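Local coordinates for ancylostoma secreted protein 1 (Necator americanus, PDB 3NT8) that is a secreted protein of two CAP domains, probably associated with the transition of infective hookworm larvae to parasitism, at residues Tyr154-Lys159 / Ser202-Ser207; Phe43-Arg48 / Asp211-Lys216; Asn246-Ser251 / Gly255-Ala260. All blocks are in the same frame, centred on the assembly; numbering follows the deposited sequence.

Contact 1 (Tyr154-Lys159 / Ser202-Ser207); sequences YSETTK and STYKNS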
loop_
_atom_site.group_PDB
_atom_site.type_symbol
_atom_site.label_atom_id
_atom_site.label_comp_id
_atom_site.label_asym_id
_atom_site.label_seq_id
_atom_site.Cartn_x
_atom_site.Cartn_y
_atom_site.Cartn_z
ATOM N N TYR A 154 -9.254 6.558 1.652
ATOM C CA TYR A 154 -8.246 5.789 0.953
ATOM C C TYR A 154 -8.792 4.907 -0.144
ATOM O O TYR A 154 -9.541 3.989 0.108
ATOM C CB TYR A 154 -7.395 4.962 1.947
ATOM C CG TYR A 154 -6.163 4.347 1.314
ATOM C CD1 TYR A 154 -5.166 5.161 0.759
ATOM C CD2 TYR A 154 -6.001 2.964 1.257
ATOM C CE1 TYR A 154 -4.008 4.588 0.148
ATOM C CE2 TYR A 154 -4.887 2.412 0.699
ATOM C CZ TYR A 154 -3.903 3.219 0.126
ATOM O OH TYR A 154 -2.811 2.598 -0.421
ATOM N N SER A 155 -8.354 5.135 -1.359
ATOM C CA SER A 155 -9.023 4.567 -2.537
ATOM C C SER A 155 -9.017 3.048 -2.620
ATOM O O SER A 155 -10.002 2.509 -3.098
ATOM C CB SER A 155 -8.466 5.213 -3.783
ATOM O OG SER A 155 -7.121 4.871 -4.020
ATOM N N GLU A 156 -7.968 2.350 -2.144
ATOM C CA GLU A 156 -7.894 0.906 -2.279
ATOM C C GLU A 156 -8.665 0.182 -1.209
ATOM O O GLU A 156 -8.843 -1.030 -1.297
ATOM C CB GLU A 156 -6.429 0.380 -2.233
ATOM C CG GLU A 156 -5.535 0.966 -3.223
ATOM C CD GLU A 156 -4.173 0.274 -3.252
ATOM O OE1 GLU A 156 -3.265 0.999 -3.675
ATOM O OE2 GLU A 156 -4.013 -0.923 -2.820
ATOM N N THR A 157 -9.093 0.897 -0.183
ATOM C CA THR A 157 -9.958 0.272 0.865
ATOM C C THR A 157 -11.265 -0.201 0.258
ATOM O O THR A 157 -11.865 0.496 -0.530
ATOM C CB THR A 157 -10.234 1.267 2.003
ATOM O OG1 THR A 157 -8.959 1.661 2.532
ATOM C CG2 THR A 157 -11.022 0.649 3.120
ATOM N N THR A 158 -11.696 -1.389 0.635
ATOM C CA THR A 158 -12.939 -1.960 0.162
ATOM C C THR A 158 -13.885 -2.370 1.321
ATOM O O THR A 158 -15.090 -2.562 1.103
ATOM C CB THR A 158 -12.637 -3.237 -0.652
ATOM O OG1 THR A 158 -11.870 -4.137 0.163
ATOM C CG2 THR A 158 -11.840 -2.886 -1.948
ATOM N N LYS A 159 -13.345 -2.551 2.535
ATOM C CA LYS A 159 -14.191 -3.052 3.645
ATOM C C LYS A 159 -14.229 -2.121 4.859
ATOM O O LYS A 159 -13.214 -1.505 5.226
ATOM C CB LYS A 159 -13.774 -4.446 4.087
ATOM C CG LYS A 159 -14.232 -5.590 3.178
ATOM C CD LYS A 159 -14.183 -7.000 3.834
ATOM C CE LYS A 159 -12.821 -7.663 3.851
ATOM N NZ LYS A 159 -12.360 -8.163 2.509
ATOM N N SER A 202 -8.642 -0.365 -11.999
ATOM C CA SER A 202 -7.384 -1.065 -12.251
ATOM C C SER A 202 -6.836 -1.763 -11.023
ATOM O O SER A 202 -6.052 -2.713 -11.146
ATOM C CB SER A 202 -6.337 -0.116 -12.891
ATOM O OG SER A 202 -5.850 0.852 -11.946
ATOM N N THR A 203 -7.298 -1.357 -9.841
ATOM C CA THR A 203 -6.839 -1.921 -8.595
ATOM C C THR A 203 -7.175 -3.416 -8.437
ATOM O O THR A 203 -6.292 -4.230 -8.152
ATOM C CB THR A 203 -7.368 -1.125 -7.392
ATOM O OG1 THR A 203 -7.230 0.276 -7.675
ATOM C CG2 THR A 203 -6.517 -1.480 -6.135
ATOM N N TYR A 204 -8.435 -3.774 -8.658
ATOM C CA TYR A 204 -8.808 -5.178 -8.608
ATOM C C TYR A 204 -9.443 -5.643 -9.904
ATOM O O TYR A 204 -10.282 -4.969 -10.466
ATOM C CB TYR A 204 -9.723 -5.490 -7.410
ATOM C CG TYR A 204 -9.167 -5.007 -6.094
ATOM C CD1 TYR A 204 -8.276 -5.791 -5.378
ATOM C CD2 TYR A 204 -9.514 -3.758 -5.568
ATOM C CE1 TYR A 204 -7.740 -5.358 -4.174
ATOM C CE2 TYR A 204 -8.973 -3.309 -4.350
ATOM C CZ TYR A 204 -8.080 -4.115 -3.666
ATOM O OH TYR A 204 -7.516 -3.702 -2.465
ATOM N N LYS A 205 -9.042 -6.820 -10.362
ATOM C CA LYS A 205 -9.558 -7.369 -11.617
ATOM C C LYS A 205 -11.017 -7.689 -11.447
ATOM O O LYS A 205 -11.447 -8.133 -10.368
ATOM C CB LYS A 205 -8.825 -8.672 -12.021
ATOM C CG LYS A 205 -7.332 -8.540 -12.298
ATOM C CD LYS A 205 -7.006 -8.062 -13.710
ATOM C CE LYS A 205 -5.483 -7.737 -13.812
ATOM N NZ LYS A 205 -5.104 -6.763 -14.908
ATOM N N ASN A 206 -11.770 -7.500 -12.530
ATOM C CA ASN A 206 -13.186 -7.802 -12.565
ATOM C C ASN A 206 -13.994 -7.006 -11.564
ATOM O O ASN A 206 -14.966 -7.471 -11.027
ATOM C CB ASN A 206 -13.424 -9.320 -12.538
ATOM C CG ASN A 206 -12.812 -10.013 -13.807
ATOM O OD1 ASN A 206 -12.797 -9.436 -14.926
ATOM N ND2 ASN A 206 -12.309 -11.222 -13.628
ATOM N N SER A 207 -13.582 -5.762 -11.382
ATOM C CA SER A 207 -14.387 -4.803 -10.658
ATOM C C SER A 207 -15.565 -4.260 -11.483
ATOM O O SER A 207 -15.558 -4.300 -12.714
ATOM C CB SER A 207 -13.489 -3.681 -10.142
ATOM O OG SER A 207 -12.388 -4.260 -9.448
HETATM O O HOH W 1 -7.537 1.940 -5.675
HETATM O O HOH W 2 -9.238 -5.304 -0.745
#

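Contact 2 (Phe43-Arg48 / Asp211-Lys216); sequences FHNNAR and DGLCTK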
loop_
_atom_site.group_PDB
_atom_site.type_symbol
_atom_site.label_atom_id
_atom_site.label_comp_id
_atom_site.label_asym_id
_atom_site.label_seq_id
_atom_site.Cartn_x
_atom_site.Cartn_y
_atom_site.Cartn_z
ATOM N N PHE A 43 -22.355 7.441 4.887
ATOM C CA PHE A 43 -21.543 8.652 5.058
ATOM C C PHE A 43 -20.167 8.423 4.356
ATOM O O PHE A 43 -19.616 9.319 3.686
ATOM C CB PHE A 43 -21.399 9.018 6.547
ATOM C CG PHE A 43 -20.789 10.391 6.785
ATOM C CD1 PHE A 43 -21.593 11.457 7.252
ATOM C CD2 PHE A 43 -19.431 10.627 6.565
ATOM C CE1 PHE A 43 -21.042 12.706 7.455
ATOM C CE2 PHE A 43 -18.885 11.897 6.773
ATOM C CZ PHE A 43 -19.691 12.926 7.246
ATOM N N HIS A 44 -19.626 7.227 4.481
ATOM C CA HIS A 44 -18.312 7.007 3.908
ATOM C C HIS A 44 -18.399 7.017 2.379
ATOM O O HIS A 44 -17.570 7.634 1.741
ATOM C CB HIS A 44 -17.662 5.711 4.378
ATOM C CG HIS A 44 -16.996 5.781 5.730
ATOM N ND1 HIS A 44 -17.684 5.652 6.920
ATOM C CD2 HIS A 44 -15.682 5.879 6.075
ATOM C CE1 HIS A 44 -16.830 5.719 7.933
ATOM N NE2 HIS A 44 -15.609 5.845 7.446
ATOM N N ASN A 45 -19.379 6.293 1.806
ATOM C CA ASN A 45 -19.505 6.196 0.342
ATOM C C ASN A 45 -19.959 7.457 -0.362
ATOM O O ASN A 45 -19.600 7.686 -1.512
ATOM C CB ASN A 45 -20.444 5.071 -0.030
ATOM C CG ASN A 45 -19.851 3.760 0.267
ATOM O OD1 ASN A 45 -18.644 3.579 0.092
ATOM N ND2 ASN A 45 -20.674 2.821 0.744
ATOM N N ASN A 46 -20.787 8.240 0.304
ATOM C CA ASN A 46 -21.194 9.511 -0.250
ATOM C C ASN A 46 -20.014 10.474 -0.321
ATOM O O ASN A 46 -19.903 11.240 -1.293
ATOM C CB ASN A 46 -22.344 10.151 0.564
ATOM C CG ASN A 46 -23.618 9.336 0.452
ATOM O OD1 ASN A 46 -23.834 8.713 -0.573
ATOM N ND2 ASN A 46 -24.444 9.323 1.490
ATOM N N ALA A 47 -19.200 10.488 0.729
ATOM C CA ALA A 47 -18.029 11.335 0.793
ATOM C C ALA A 47 -16.950 10.828 -0.154
ATOM O O ALA A 47 -16.276 11.638 -0.814
ATOM C CB ALA A 47 -17.454 11.458 2.273
ATOM N N ARG A 48 -16.812 9.519 -0.260
ATOM C CA ARG A 48 -15.846 8.992 -1.266
ATOM C C ARG A 48 -16.206 9.347 -2.737
ATOM O O ARG A 48 -15.299 9.576 -3.570
ATOM C CB ARG A 48 -15.595 7.484 -1.084
ATOM C CG ARG A 48 -14.903 7.140 0.250
ATOM C CD ARG A 48 -15.000 5.650 0.723
ATOM N NE ARG A 48 -14.202 4.804 -0.137
ATOM C CZ ARG A 48 -12.907 4.539 0.040
ATOM N NH1 ARG A 48 -12.254 4.978 1.150
ATOM N NH2 ARG A 48 -12.301 3.791 -0.861
ATOM N N ASP A 211 -21.665 4.628 -10.535
ATOM C CA ASP A 211 -21.659 6.109 -10.463
ATOM C C ASP A 211 -20.326 6.640 -9.877
ATOM O O ASP A 211 -20.300 7.305 -8.838
ATOM C CB ASP A 211 -22.945 6.648 -9.752
ATOM C CG ASP A 211 -23.045 8.178 -9.779
ATOM O OD1 ASP A 211 -22.597 8.821 -10.769
ATOM O OD2 ASP A 211 -23.590 8.765 -8.810
ATOM N N GLY A 212 -19.219 6.333 -10.555
ATOM C CA GLY A 212 -17.885 6.842 -10.159
ATOM C C GLY A 212 -17.148 6.065 -9.062
ATOM O O GLY A 212 -15.998 6.376 -8.738
ATOM N N LEU A 213 -17.807 5.064 -8.482
ATOM C CA LEU A 213 -17.165 4.253 -7.454
ATOM C C LEU A 213 -16.935 2.875 -7.998
ATOM O O LEU A 213 -17.862 2.243 -8.536
ATOM C CB LEU A 213 -17.972 4.176 -6.114
ATOM C CG LEU A 213 -18.093 5.456 -5.246
ATOM C CD1 LEU A 213 -19.000 5.250 -4.014
ATOM C CD2 LEU A 213 -16.724 5.971 -4.852
ATOM N N CYS A 214 -15.690 2.419 -7.893
ATOM C CA CYS A 214 -15.382 1.041 -8.251
ATOM C C CYS A 214 -15.946 0.067 -7.250
ATOM O O CYS A 214 -16.045 0.396 -6.090
ATOM C CB CYS A 214 -13.861 0.854 -8.415
ATOM S SG CYS A 214 -13.248 1.807 -9.812
ATOM N N THR A 215 -16.309 -1.135 -7.687
ATOM C CA THR A 215 -16.874 -2.123 -6.791
ATOM C C THR A 215 -16.108 -3.459 -6.897
ATOM O O THR A 215 -16.033 -4.024 -7.945
ATOM C CB THR A 215 -18.404 -2.368 -7.005
ATOM O OG1 THR A 215 -18.640 -2.943 -8.288
ATOM C CG2 THR A 215 -19.205 -1.042 -6.844
ATOM N N LYS A 216 -15.543 -3.917 -5.785
ATOM C CA LYS A 216 -14.702 -5.069 -5.765
ATOM C C LYS A 216 -15.580 -6.308 -5.840
ATOM O O LYS A 216 -16.575 -6.407 -5.151
ATOM C CB LYS A 216 -13.818 -5.032 -4.486
ATOM C CG LYS A 216 -13.137 -6.345 -4.040
ATOM C CD LYS A 216 -11.878 -6.603 -4.811
ATOM C CE LYS A 216 -11.305 -7.997 -4.538
ATOM N NZ LYS A 216 -10.892 -8.068 -3.108
#

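Contact 3 (Asn246-Ser251 / Gly255-Ala260); sequences NEFRSS and GLEPDA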
loop_
_atom_site.group_PDB
_atom_site.type_symbol
_atom_site.label_atom_id
_atom_site.label_comp_id
_atom_site.label_asym_id
_atom_site.label_seq_id
_atom_site.Cartn_x
_atom_site.Cartn_y
_atom_site.Cartn_z
ATOM N N ASN A 246 8.930 -5.316 -12.137
ATOM C CA ASN A 246 9.147 -5.171 -13.563
ATOM C C ASN A 246 8.606 -3.926 -14.179
ATOM O O ASN A 246 9.238 -3.408 -15.073
ATOM C CB ASN A 246 8.699 -6.409 -14.351
ATOM C CG ASN A 246 9.790 -7.491 -14.389
ATOM O OD1 ASN A 246 10.936 -7.149 -14.534
ATOM N ND2 ASN A 246 9.426 -8.789 -14.268
ATOM N N GLU A 247 7.437 -3.475 -13.701
ATOM C CA GLU A 247 6.834 -2.300 -14.192
ATOM C C GLU A 247 7.627 -1.035 -13.823
ATOM O O GLU A 247 7.674 -0.079 -14.586
ATOM C CB GLU A 247 5.401 -2.199 -13.682
ATOM C CG GLU A 247 4.481 -3.148 -14.381
ATOM C CD GLU A 247 3.011 -2.853 -14.173
ATOM O OE1 GLU A 247 2.647 -1.943 -13.386
ATOM O OE2 GLU A 247 2.204 -3.548 -14.816
ATOM N N PHE A 248 8.220 -1.043 -12.637
ATOM C CA PHE A 248 9.109 0.006 -12.242
ATOM C C PHE A 248 10.427 -0.042 -13.036
ATOM O O PHE A 248 10.923 1.011 -13.472
ATOM C CB PHE A 248 9.369 -0.061 -10.748
ATOM C CG PHE A 248 8.307 0.580 -9.861
ATOM C CD1 PHE A 248 7.749 1.809 -10.180
ATOM C CD2 PHE A 248 7.980 -0.004 -8.613
ATOM C CE1 PHE A 248 6.794 2.483 -9.330
ATOM C CE2 PHE A 248 7.022 0.650 -7.754
ATOM C CZ PHE A 248 6.456 1.931 -8.136
ATOM N N ARG A 249 10.984 -1.229 -13.250
ATOM C CA ARG A 249 12.198 -1.329 -14.062
ATOM C C ARG A 249 11.922 -0.913 -15.520
ATOM O O ARG A 249 12.804 -0.354 -16.184
ATOM C CB ARG A 249 12.713 -2.756 -14.048
ATOM C CG ARG A 249 13.416 -3.101 -12.761
ATOM C CD ARG A 249 13.609 -4.575 -12.573
ATOM N NE ARG A 249 14.720 -5.062 -13.363
ATOM C CZ ARG A 249 15.981 -5.037 -12.965
ATOM N NH1 ARG A 249 16.307 -4.528 -11.751
ATOM N NH2 ARG A 249 16.930 -5.481 -13.765
ATOM N N SER A 250 10.718 -1.236 -16.022
ATOM C CA SER A 250 10.335 -0.805 -17.370
ATOM C C SER A 250 10.264 0.721 -17.480
ATOM O O SER A 250 10.796 1.337 -18.438
ATOM C CB SER A 250 9.004 -1.428 -17.791
ATOM O OG SER A 250 8.615 -0.933 -19.058
ATOM N N SER A 251 9.597 1.323 -16.490
ATOM C CA SER A 251 9.466 2.737 -16.406
ATOM C C SER A 251 10.799 3.442 -16.317
ATOM O O SER A 251 11.014 4.438 -17.021
ATOM C CB SER A 251 8.575 3.148 -15.267
ATOM O OG SER A 251 8.305 4.538 -15.426
ATOM N N GLY A 255 13.196 6.167 -19.146
ATOM C CA GLY A 255 13.433 7.575 -18.775
ATOM C C GLY A 255 12.227 8.222 -18.161
ATOM O O GLY A 255 12.012 9.436 -18.340
ATOM N N LEU A 256 11.363 7.413 -17.528
ATOM C CA LEU A 256 10.085 7.996 -17.079
ATOM C C LEU A 256 10.001 8.285 -15.589
ATOM O O LEU A 256 9.065 8.961 -15.157
ATOM C CB LEU A 256 8.895 7.156 -17.573
ATOM C CG LEU A 256 8.822 7.077 -19.098
ATOM C CD1 LEU A 256 7.714 6.029 -19.399
ATOM C CD2 LEU A 256 8.492 8.398 -19.837
ATOM N N GLU A 257 11.001 7.831 -14.808
ATOM C CA GLU A 257 10.886 7.878 -13.355
ATOM C C GLU A 257 11.497 9.210 -12.813
ATOM O O GLU A 257 12.629 9.521 -13.105
ATOM C CB GLU A 257 11.453 6.628 -12.669
ATOM C CG GLU A 257 10.666 5.356 -12.862
ATOM C CD GLU A 257 9.390 5.351 -12.080
ATOM O OE1 GLU A 257 9.392 5.760 -10.911
ATOM O OE2 GLU A 257 8.374 4.970 -12.676
ATOM N N PRO A 258 10.760 9.985 -11.997
ATOM C CA PRO A 258 11.341 11.226 -11.456
ATOM C C PRO A 258 12.467 11.039 -10.438
ATOM O O PRO A 258 12.463 10.084 -9.660
ATOM C CB PRO A 258 10.148 11.933 -10.836
ATOM C CG PRO A 258 9.085 10.911 -10.745
ATOM C CD PRO A 258 9.323 9.895 -11.758
ATOM N N ASP A 259 13.454 11.932 -10.461
ATOM C CA ASP A 259 14.593 11.832 -9.588
ATOM C C ASP A 259 14.614 13.089 -8.748
ATOM O O ASP A 259 14.559 14.213 -9.300
ATOM C CB ASP A 259 15.856 11.713 -10.410
ATOM C CG ASP A 259 17.121 11.392 -9.557
ATOM O OD1 ASP A 259 17.151 11.773 -8.382
ATOM O OD2 ASP A 259 18.088 10.764 -10.056
ATOM N N ALA A 260 14.701 12.941 -7.423
ATOM C CA ALA A 260 14.758 14.127 -6.533
ATOM C C ALA A 260 16.004 14.984 -6.776
ATOM O O ALA A 260 16.061 16.124 -6.317
ATOM C CB ALA A 260 14.706 13.740 -5.063
#

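Contact 1 (Tyr154-Lys159 / Ser202-Ser207)
The polar part of this contact centres on Tyr204, whose hydroxyl reaches the main chain of Glu156. Tyr204 OH lies 3.2 Å from Glu156 O, a possible hydrogen bond. The carbonyl oxygen sits at the edge of the ring, in its plane. A water joins the same hydroxyl to Thr158, lying 2.9 Å from Tyr204 OH and 3.0 Å from Thr158 OG1. Thr158 OG1 also bonds to Asn178 ND2. A second water lies 2.6 Å from Thr203 OG1, with only a weak link to Ser155 OG.

The nonpolar part has two methyl contacts. Thr158 CG2 comes obliquely to the Tyr204 ring, 3.8 Å from Tyr204 CE2. The two side chains approach from opposite directions. Thr203 CG2 lies over one face of the neighbouring Tyr204 ring, offset toward the rim, and across the contact it meets Glu156 CG at 3.9 Å. Here the Glu156 and Thr203 side chains cross at about a right angle. The methyl takes this place because it is trans to the backbone N of Thr203, while OG1 turns to the water.

The backbone supplies the frame. Residues 154-157 form a type I turn just after helix 147-153, closed by Thr157 N bonding to Tyr154 O. In the other segment, Tyr204 to Ser207 form a type II turn. Beyond the segments, the Tyr204 ring meets Tyr70 edge-to-face and makes a cation-pi contact with Lys216. The arrangement is a loop-to-loop junction. It packs the helix-to-strand loop of the first CAP domain against the disulfide-rich connection that leads to the second.

Contact 2 (Phe43-Arg48 / Asp211-Lys216)
The flat groups are the Asn45 amide and the Arg48 guanidinium, and the closest approaches of Leu213 are to the backbone behind them. Their polar atoms bond elsewhere. Asn45 OD1 accepts a bond from Leu72 N. Arg48 NH1 bonds to Met152 O, while Arg48 NH2 reaches Tyr70 O and Tyr154 O. With these ends turned elsewhere, the helix offers Leu213 its backbone and the first carbons of two side chains.

Leu213 fills this place with its two branches. CD1 takes the Asn45 side, 3.5 Å from Asn45 O and 4.2 Å from Asn45 CB. CD2 takes the Arg48 side, 4.0 Å from Arg48 C and 4.2 Å from Arg48 CB. The forked end thus meets both residues, which lie three positions apart on helix 34-52. Leu213 CG is trans to its own carbonyl carbon (chi1 -69°), and CD1 extends the chain further (chi2 176°), which carries the fork to the helix.

The contact joins the first CAP domain to the disulfide-bonded region that links the two CAP domains. Strand 213-215 pairs with strand 208-210 in a small antiparallel hairpin. The neighbouring Cys214 is bonded to Cys201, and Asp211 makes a salt bridge to Lys53, just past the end of helix 34-52.

All three touching residues are buried, yet only 120 Å² is covered, both sides summed. The contact therefore rests on van der Waals packing of one leucine, and the polar ends of Asn45 and Arg48 are satisfied by other partners.

Contact 3 (Asn246-Ser251 / Gly255-Ala260)
Ser251 and Leu256 close a Schellman motif that ends helix 235-253. Leu256 N donates to Ser251 O at 3.0 Å, with an N-H...O angle of 152°. The donor is tilted 25° from the carbonyl plane. Gly255 is the C-prime residue, and its positive phi turns the chain back across the helix end.

The tight part lies around the Ser251 side chain. Its hydroxyl gives a hydrogen bond to the carboxylate of Glu257, and OG also lies 3.4 Å from Leu256 CB. Glu257 bends at its second torsion, which brings its carboxylate back to the helix. The other oxygen, OE1, is held by Trp330 NE1, so both oxygens of this buried carboxylate have a donor. Two such bonds would probably favour the charged form.

The looser side is at Leu256, which is exposed to solvent. Its side chain adds mainly CB, with CG 4.0 Å from Ser251 O. Phe248 is also a lighter neighbour. It meets Glu257 edge-on, with ring and carboxylate planes 80° apart and Phe248 CD1 4.1 Å from OE2. That same Glu257 OE2 takes the proton of Ser251 OG at 2.8 Å through its anti lone pair.

Overall arrangement
Contacts 1 and 2 both tie the first CAP domain to the disulfide-bonded region linking it to the second, and they touch through an arginine of contact 2 and a turn of contact 1. Contact 2 is buried and held by packing of a leucine on a helix. Contact 1 is partly buried and uses waters, a tyrosine hydroxyl and methyl groups. Contact 3 belongs to the second CAP domain. It is a helix end near the surface, built on direct hydrogen bonds, its centre about 31 Å from that of contact 2. Contacts 2 and 3 each use the long first helix of a CAP domain, but contact 2 packs on its side and contact 3 finishes it.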